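PDB 3G3Z: transcriptional regulator, MarR family, which probably binds DNA as a MarR-family transcription factor and regulates gene expression in Neisseria meningitidis serogroup B. Local coordinates for residues Phe34-Thr39 with Lys67-Gln72. Residues are numbered along the deposited sequence; the frame is centred on the assembly and turned at random.
Sequences FAVLYT and KTLAGQ
L69, near the C-terminal end of helix 59-71, points its isobutyl group at V36 and L37, neighbours on helix 31-43. The contact is wholly apolar and buried. The two methyls of L69 divide the work: CD1 of L69 meets both partners, lying 3.8 Å from CG1 of V36 and 3.8 Å from CD2 of L37, whereas CD2 of L69 meets, of the two, L37, again through CD2 of L37 at 3.8 Å. V36 and L69 meet tip to tip, the valine presenting the methyl that its chi1 of 178° sets opposite the backbone N. L37 comes in at a slant; its CB does not aim at the other helix, but with chi1 at -62° its end comes nearer, and CD2 of L37 lies against both methyls of L69. The backbones of the two segments lie apart, the CA atoms of L37 and L69 being 8.8 Å from each other, and side chains bridge the gap.

Farther along helix 31-43, OG1 of T39 pairs with NE1 of W55 on helix 48-55. Around the cluster, Y98 of helix 93-117 packs on L37, while L74 in the preceding turn and I75 at the start of strand 75-77 pack on L69. Such a junction belongs to the hydrophobic core of the winged helix-turn-helix domain of MarR regulators, where helix 59-71, in the position of the family's DNA-recognition helix, packs against helix 31-43.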
# COMPACT_ATOMS: atom_id res chain seq x y z
N PHE A 34 9.54 0.60 11.48
CA PHE A 34 10.15 -0.49 10.73
C PHE A 34 11.10 0.03 9.66
O PHE A 34 12.23 -0.45 9.53
CB PHE A 34 9.07 -1.36 10.09
CG PHE A 34 9.61 -2.49 9.29
CD1 PHE A 34 10.08 -3.64 9.93
CD2 PHE A 34 9.68 -2.42 7.91
CE1 PHE A 34 10.60 -4.71 9.20
CE2 PHE A 34 10.21 -3.48 7.17
CZ PHE A 34 10.66 -4.62 7.82
N ALA A 35 10.63 1.04 8.92
CA ALA A 35 11.42 1.65 7.86
C ALA A 35 12.81 2.06 8.37
O ALA A 35 13.81 1.72 7.75
CB ALA A 35 10.67 2.85 7.26
N VAL A 36 12.87 2.76 9.51
CA VAL A 36 14.15 3.19 10.11
C VAL A 36 14.92 1.99 10.67
O VAL A 36 16.04 1.71 10.25
CB VAL A 36 13.94 4.27 11.23
CG1 VAL A 36 15.28 4.67 11.90
CG2 VAL A 36 13.30 5.49 10.64
N LEU A 37 14.31 1.28 11.61
CA LEU A 37 14.96 0.19 12.34
C LEU A 37 15.47 -0.94 11.43
O LEU A 37 16.62 -1.40 11.56
CB LEU A 37 14.01 -0.38 13.41
CG LEU A 37 13.56 0.60 14.51
CD1 LEU A 37 12.37 0.03 15.27
CD2 LEU A 37 14.71 0.93 15.46
N TYR A 38 14.62 -1.38 10.51
CA TYR A 38 14.99 -2.48 9.63
C TYR A 38 16.04 -2.10 8.58
O TYR A 38 16.94 -2.89 8.30
CB TYR A 38 13.77 -3.10 8.98
CG TYR A 38 14.06 -4.39 8.26
CD1 TYR A 38 14.25 -5.58 8.96
CD2 TYR A 38 14.15 -4.41 6.87
CE1 TYR A 38 14.53 -6.77 8.29
CE2 TYR A 38 14.42 -5.60 6.19
CZ TYR A 38 14.61 -6.77 6.90
OH TYR A 38 14.88 -7.94 6.22
N THR A 39 15.93 -0.89 8.02
CA THR A 39 16.96 -0.38 7.09
C THR A 39 18.33 -0.32 7.79
O THR A 39 19.34 -0.77 7.24
CB THR A 39 16.60 1.01 6.49
OG1 THR A 39 15.29 0.98 5.92
CG2 THR A 39 17.58 1.40 5.40
N LYS A 67 13.65 11.11 15.81
CA LYS A 67 13.70 11.83 17.09
C LYS A 67 13.30 10.92 18.25
O LYS A 67 13.97 10.91 19.29
CB LYS A 67 12.81 13.09 17.04
CG LYS A 67 12.92 14.01 18.26
CD LYS A 67 12.32 15.40 17.99
CE LYS A 67 12.37 16.28 19.23
NZ LYS A 67 11.95 17.70 18.99
N THR A 68 12.22 10.15 18.07
CA THR A 68 11.74 9.23 19.12
C THR A 68 12.76 8.13 19.43
O THR A 68 13.05 7.86 20.60
CB THR A 68 10.37 8.59 18.78
OG1 THR A 68 9.42 9.62 18.48
CG2 THR A 68 9.83 7.79 19.98
N LEU A 69 13.32 7.53 18.38
CA LEU A 69 14.28 6.44 18.55
C LEU A 69 15.60 6.88 19.19
O LEU A 69 16.18 6.14 20.01
CB LEU A 69 14.50 5.70 17.22
CG LEU A 69 13.29 4.89 16.71
CD1 LEU A 69 13.47 4.50 15.26
CD2 LEU A 69 13.00 3.64 17.55
N ALA A 70 16.08 8.08 18.84
CA ALA A 70 17.28 8.64 19.44
C ALA A 70 17.05 8.94 20.92
O ALA A 70 17.91 8.66 21.74
CB ALA A 70 17.73 9.91 18.71
N GLY A 71 15.88 9.49 21.23
CA GLY A 71 15.47 9.77 22.61
C GLY A 71 15.36 8.49 23.43
O GLY A 71 15.47 8.52 24.66
N GLN A 72 15.15 7.37 22.76
CA GLN A 72 15.14 6.08 23.43
C GLN A 72 16.52 5.44 23.45
O GLN A 72 16.68 4.32 23.93
CB GLN A 72 14.11 5.15 22.80
CG GLN A 72 12.69 5.49 23.23
CD GLN A 72 11.79 4.28 23.18
OE1 GLN A 72 11.33 3.78 24.21
NE2 GLN A 72 11.54 3.78 21.98